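Local coordinates for antiterminator Q protein (Enterobacteria phage SfI, PDB 6JNY), which probably acts on RNA polymerase as a phage Q antitermination factor, allowing transcription to continue past terminators, at residues D77-A89 with V130-Y142. Sequence-based numbering, arbitrary orientation.
Sequences DKKAFGILLSYYA and VDEILNASLFMIY
Leu-134 packs against Ile-83, Leu-84 and Tyr-87 where the helical segments 78-89 and 130-142 cross at -95°, their axes 9.5 Å apart. Its CB stands back from the partner helix, and contact begins at CG, 3.8 Å from Ile-83 CG2. A chi1 of -76° sets CG anti to the carbonyl carbon and carries it toward helix 78-90, where its two methyls part. CD2 lies against Ile-83 CG2 (3.9 Å) and reaches the backbone at Leu-84 CA and the CB of Tyr-87, while CD1 lies over one face of the Tyr-87 ring, offset toward its rim.

Nearer the start of helix 78-90, the small side chain of Ala-80 allows close approach: its CB is 3.6 Å from Ile-133 CG2. Ile-133 CD1 meets Ile-83 CD1, the two side chains crossing at about a right angle. Beside Ala-80, Ser-137 OG donates to Ile-133 O (2.8 Å) from above the carbonyl plane, on the face opposite that used by Ser-137 N, so the oxygen takes two bonds; Met-74 of helix 60-74 also touches both Ala-80 and Ser-137.

Leu-84 enters as a knob among Leu-134, Ser-137, Leu-138 and Ile-141, its CD2 meeting Ile-141 CD1 tip to tip at 3.8 Å. Beyond it, Leu-138 CD1 borders the edge of the Tyr-88 ring, whose OH is hydrogen-bonded to Asn-17 OD1. The whole is an apolar, near-perpendicular helix crossing, with Leu-84 as a knob in a hole of the long helix, joining helix 78-90 to helix 123-155 in the core of this mainly helical protein.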
loop_
_atom_site.group_PDB
_atom_site.type_symbol
_atom_site.label_atom_id
_atom_site.label_comp_id
_atom_site.label_asym_id
_atom_site.label_seq_id
_atom_site.Cartn_x
_atom_site.Cartn_y
_atom_site.Cartn_z
ATOM N N ASP A 77 6.866 5.562 5.333
ATOM C CA ASP A 77 6.845 6.046 3.953
ATOM C C ASP A 77 5.406 6.428 3.633
ATOM O O ASP A 77 4.633 5.596 3.149
ATOM C CB ASP A 77 7.374 4.966 3.017
ATOM C CG ASP A 77 7.593 5.463 1.597
ATOM O OD1 ASP A 77 7.047 6.520 1.227
ATOM O OD2 ASP A 77 8.324 4.780 0.848
ATOM N N LYS A 78 5.053 7.685 3.905
ATOM C CA LYS A 78 3.670 8.115 3.727
ATOM C C LYS A 78 3.225 8.018 2.276
ATOM O O LYS A 78 2.057 7.714 2.015
ATOM C CB LYS A 78 3.475 9.538 4.251
ATOM C CG LYS A 78 3.453 9.641 5.765
ATOM C CD LYS A 78 3.336 11.096 6.195
ATOM C CE LYS A 78 3.267 11.233 7.711
ATOM N NZ LYS A 78 2.013 10.656 8.273
ATOM N N LYS A 79 4.135 8.276 1.329
ATOM C CA LYS A 79 3.799 8.164 -0.086
ATOM C C LYS A 79 3.382 6.742 -0.431
ATOM O O LYS A 79 2.330 6.519 -1.043
ATOM C CB LYS A 79 4.997 8.595 -0.933
ATOM C CG LYS A 79 4.754 8.639 -2.437
ATOM C CD LYS A 79 6.069 8.902 -3.162
ATOM C CE LYS A 79 5.883 8.973 -4.664
ATOM N NZ LYS A 79 7.196 9.017 -5.388
ATOM N N ALA A 80 4.192 5.762 -0.026
ATOM C CA ALA A 80 3.866 4.366 -0.286
ATOM C C ALA A 80 2.602 3.948 0.448
ATOM O O ALA A 80 1.783 3.195 -0.092
ATOM C CB ALA A 80 5.042 3.470 0.108
ATOM N N PHE A 81 2.433 4.415 1.691
ATOM C CA PHE A 81 1.218 4.121 2.443
ATOM C C PHE A 81 -0.014 4.587 1.671
ATOM O O PHE A 81 -0.983 3.834 1.524
ATOM C CB PHE A 81 1.316 4.805 3.813
ATOM C CG PHE A 81 0.520 4.149 4.925
ATOM C CD1 PHE A 81 -0.552 3.292 4.677
ATOM C CD2 PHE A 81 0.851 4.419 6.255
ATOM C CE1 PHE A 81 -1.260 2.718 5.734
ATOM C CE2 PHE A 81 0.145 3.851 7.313
ATOM C CZ PHE A 81 -0.912 3.005 7.057
ATOM N N GLY A 82 0.034 5.801 1.127
ATOM C CA GLY A 82 -1.101 6.301 0.368
ATOM C C GLY A 82 -1.378 5.484 -0.880
ATOM O O GLY A 82 -2.536 5.214 -1.215
ATOM N N ILE A 83 -0.316 5.063 -1.574
ATOM C CA ILE A 83 -0.494 4.252 -2.773
ATOM C C ILE A 83 -1.103 2.903 -2.422
ATOM O O ILE A 83 -1.985 2.399 -3.128
ATOM C CB ILE A 83 0.841 4.125 -3.526
ATOM C CG1 ILE A 83 1.159 5.435 -4.252
ATOM C CG2 ILE A 83 0.822 2.951 -4.492
ATOM C CD1 ILE A 83 2.584 5.545 -4.705
ATOM N N LEU A 84 -0.637 2.292 -1.326
ATOM C CA LEU A 84 -1.233 1.053 -0.857
ATOM C C LEU A 84 -2.720 1.220 -0.574
ATOM O O LEU A 84 -3.524 0.351 -0.933
ATOM C CB LEU A 84 -0.507 0.587 0.412
ATOM C CG LEU A 84 -0.873 -0.791 0.961
ATOM C CD1 LEU A 84 -0.254 -1.878 0.109
ATOM C CD2 LEU A 84 -0.405 -0.939 2.424
ATOM N N LEU A 85 -3.101 2.329 0.078
ATOM C CA LEU A 85 -4.511 2.565 0.392
ATOM C C LEU A 85 -5.341 2.832 -0.864
ATOM O O LEU A 85 -6.455 2.318 -0.985
ATOM C CB LEU A 85 -4.649 3.703 1.411
ATOM C CG LEU A 85 -4.168 3.349 2.832
ATOM C CD1 LEU A 85 -4.027 4.613 3.688
ATOM C CD2 LEU A 85 -5.097 2.359 3.487
ATOM N N SER A 86 -4.793 3.588 -1.819
ATOM C CA SER A 86 -5.491 3.791 -3.092
ATOM C C SER A 86 -5.796 2.458 -3.762
ATOM O O SER A 86 -6.928 2.205 -4.184
ATOM C CB SER A 86 -4.654 4.673 -4.014
ATOM O OG SER A 86 -4.577 5.999 -3.517
ATOM N N TYR A 87 -4.808 1.561 -3.814
ATOM C CA TYR A 87 -4.997 0.298 -4.519
ATOM C C TYR A 87 -5.935 -0.634 -3.761
ATOM O O TYR A 87 -6.859 -1.210 -4.345
ATOM C CB TYR A 87 -3.634 -0.364 -4.731
ATOM C CG TYR A 87 -3.659 -1.607 -5.583
ATOM C CD1 TYR A 87 -3.375 -2.849 -5.024
ATOM C CD2 TYR A 87 -3.895 -1.545 -6.948
ATOM C CE1 TYR A 87 -3.362 -3.995 -5.796
ATOM C CE2 TYR A 87 -3.890 -2.683 -7.721
ATOM C CZ TYR A 87 -3.618 -3.903 -7.152
ATOM O OH TYR A 87 -3.608 -5.042 -7.916
ATOM N N TYR A 88 -5.692 -0.833 -2.459
ATOM C CA TYR A 88 -6.460 -1.839 -1.733
ATOM C C TYR A 88 -7.746 -1.302 -1.119
ATOM O O TYR A 88 -8.758 -1.998 -1.153
ATOM C CB TYR A 88 -5.588 -2.533 -0.665
ATOM C CG TYR A 88 -4.622 -3.513 -1.269
ATOM C CD1 TYR A 88 -5.074 -4.668 -1.884
ATOM C CD2 TYR A 88 -3.265 -3.246 -1.270
ATOM C CE1 TYR A 88 -4.184 -5.576 -2.445
ATOM C CE2 TYR A 88 -2.368 -4.135 -1.836
ATOM C CZ TYR A 88 -2.842 -5.291 -2.426
ATOM O OH TYR A 88 -1.955 -6.181 -2.982
ATOM N N ALA A 89 -7.717 -0.109 -0.526
ATOM C CA ALA A 89 -8.921 0.416 0.112
ATOM C C ALA A 89 -9.875 1.006 -0.922
ATOM O O ALA A 89 -11.012 0.543 -1.062
ATOM C CB ALA A 89 -8.554 1.432 1.195
ATOM N N VAL A 130 5.063 3.076 -9.551
ATOM C CA VAL A 130 3.916 2.654 -8.749
ATOM C C VAL A 130 3.944 1.146 -8.528
ATOM O O VAL A 130 3.715 0.659 -7.412
ATOM C CB VAL A 130 2.596 3.121 -9.387
ATOM C CG1 VAL A 130 1.410 2.371 -8.765
ATOM C CG2 VAL A 130 2.450 4.622 -9.215
ATOM N N ASP A 131 4.227 0.388 -9.585
ATOM C CA ASP A 131 4.340 -1.058 -9.464
ATOM C C ASP A 131 5.429 -1.438 -8.472
ATOM O O ASP A 131 5.238 -2.335 -7.638
ATOM C CB ASP A 131 4.637 -1.652 -10.843
ATOM C CG ASP A 131 3.377 -1.973 -11.619
ATOM O OD1 ASP A 131 2.449 -1.130 -11.622
ATOM O OD2 ASP A 131 3.312 -3.068 -12.220
ATOM N N GLU A 132 6.571 -0.746 -8.528
ATOM C CA GLU A 132 7.679 -1.064 -7.631
ATOM C C GLU A 132 7.334 -0.716 -6.191
ATOM O O GLU A 132 7.704 -1.444 -5.259
ATOM C CB GLU A 132 8.937 -0.312 -8.065
ATOM C CG GLU A 132 9.634 -0.902 -9.269
ATOM C CD GLU A 132 10.690 0.030 -9.836
ATOM O OE1 GLU A 132 10.950 1.088 -9.217
ATOM O OE2 GLU A 132 11.269 -0.301 -10.892
ATOM N N ILE A 133 6.650 0.406 -5.983
ATOM C CA ILE A 133 6.259 0.801 -4.634
ATOM C C ILE A 133 5.289 -0.213 -4.035
ATOM O O ILE A 133 5.432 -0.621 -2.873
ATOM C CB ILE A 133 5.695 2.235 -4.645
ATOM C CG1 ILE A 133 6.820 3.246 -4.901
ATOM C CG2 ILE A 133 4.942 2.546 -3.348
ATOM C CD1 ILE A 133 6.302 4.610 -5.327
ATOM N N LEU A 134 4.299 -0.655 -4.811
ATOM C CA LEU A 134 3.377 -1.662 -4.300
ATOM C C LEU A 134 4.109 -2.961 -3.982
ATOM O O LEU A 134 3.904 -3.557 -2.914
ATOM C CB LEU A 134 2.227 -1.891 -5.290
ATOM C CG LEU A 134 1.172 -0.792 -5.304
ATOM C CD1 LEU A 134 0.300 -0.935 -6.562
ATOM C CD2 LEU A 134 0.322 -0.862 -4.054
ATOM N N ASN A 135 4.991 -3.397 -4.880
ATOM C CA ASN A 135 5.745 -4.622 -4.648
ATOM C C ASN A 135 6.600 -4.504 -3.402
ATOM O O ASN A 135 6.630 -5.421 -2.584
ATOM C CB ASN A 135 6.603 -4.941 -5.869
ATOM C CG ASN A 135 7.385 -6.218 -5.695
ATOM O OD1 ASN A 135 8.542 -6.203 -5.261
ATOM N ND2 ASN A 135 6.752 -7.340 -6.015
ATOM N N ALA A 136 7.270 -3.372 -3.229
ATOM C CA ALA A 136 8.145 -3.206 -2.074
ATOM C C ALA A 136 7.332 -3.178 -0.790
ATOM O O ALA A 136 7.765 -3.710 0.243
ATOM C CB ALA A 136 8.942 -1.914 -2.233
ATOM N N SER A 137 6.151 -2.567 -0.832
ATOM C CA SER A 137 5.292 -2.535 0.348
ATOM C C SER A 137 4.832 -3.931 0.740
ATOM O O SER A 137 4.856 -4.283 1.923
ATOM C CB SER A 137 4.083 -1.637 0.094
ATOM O OG SER A 137 4.477 -0.307 -0.234
ATOM N N LEU A 138 4.412 -4.750 -0.228
ATOM C CA LEU A 138 3.993 -6.108 0.102
ATOM C C LEU A 138 5.149 -6.918 0.658
ATOM O O LEU A 138 4.965 -7.722 1.574
ATOM C CB LEU A 138 3.397 -6.802 -1.120
ATOM C CG LEU A 138 1.877 -6.644 -1.257
ATOM C CD1 LEU A 138 1.453 -5.207 -1.524
ATOM C CD2 LEU A 138 1.369 -7.590 -2.316
ATOM N N PHE A 139 6.344 -6.711 0.121
ATOM C CA PHE A 139 7.513 -7.404 0.652
ATOM C C PHE A 139 7.740 -7.067 2.121
ATOM O O PHE A 139 8.074 -7.954 2.924
ATOM C CB PHE A 139 8.733 -7.049 -0.198
ATOM C CG PHE A 139 9.969 -7.799 0.200
ATOM C CD1 PHE A 139 10.203 -9.070 -0.284
ATOM C CD2 PHE A 139 10.873 -7.237 1.082
ATOM C CE1 PHE A 139 11.342 -9.772 0.095
ATOM C CE2 PHE A 139 12.006 -7.934 1.471
ATOM C CZ PHE A 139 12.234 -9.195 0.972
ATOM N N MET A 140 7.585 -5.792 2.483
ATOM C CA MET A 140 7.772 -5.364 3.869
ATOM C C MET A 140 6.659 -5.897 4.760
ATOM O O MET A 140 6.895 -6.258 5.925
ATOM C CB MET A 140 7.788 -3.842 3.956
ATOM C CG MET A 140 8.961 -3.151 3.286
ATOM S SD MET A 140 8.527 -1.433 2.910
ATOM C CE MET A 140 8.351 -0.768 4.563
ATOM N N ILE A 141 5.430 -5.916 4.247
ATOM C CA ILE A 141 4.291 -6.302 5.065
ATOM C C ILE A 141 4.277 -7.805 5.339
ATOM O O ILE A 141 3.934 -8.235 6.447
ATOM C CB ILE A 141 2.985 -5.807 4.418
ATOM C CG1 ILE A 141 2.898 -4.289 4.507
ATOM C CG2 ILE A 141 1.790 -6.420 5.114
ATOM C CD1 ILE A 141 1.865 -3.709 3.541
ATOM N N TYR A 142 4.645 -8.628 4.359
ATOM C CA TYR A 142 4.447 -10.075 4.430
ATOM C C TYR A 142 4.971 -10.731 5.715
ATOM O O TYR A 142 4.197 -11.410 6.403
ATOM C CB TYR A 142 5.020 -10.797 3.193
ATOM C CG TYR A 142 5.005 -12.297 3.376
ATOM C CD1 TYR A 142 3.842 -13.021 3.171
ATOM C CD2 TYR A 142 6.127 -12.978 3.841
ATOM C CE1 TYR A 142 3.788 -14.384 3.376
ATOM C CE2 TYR A 142 6.082 -14.343 4.058
ATOM C CZ TYR A 142 4.911 -15.041 3.816
ATOM O OH TYR A 142 4.864 -16.407 4.025
#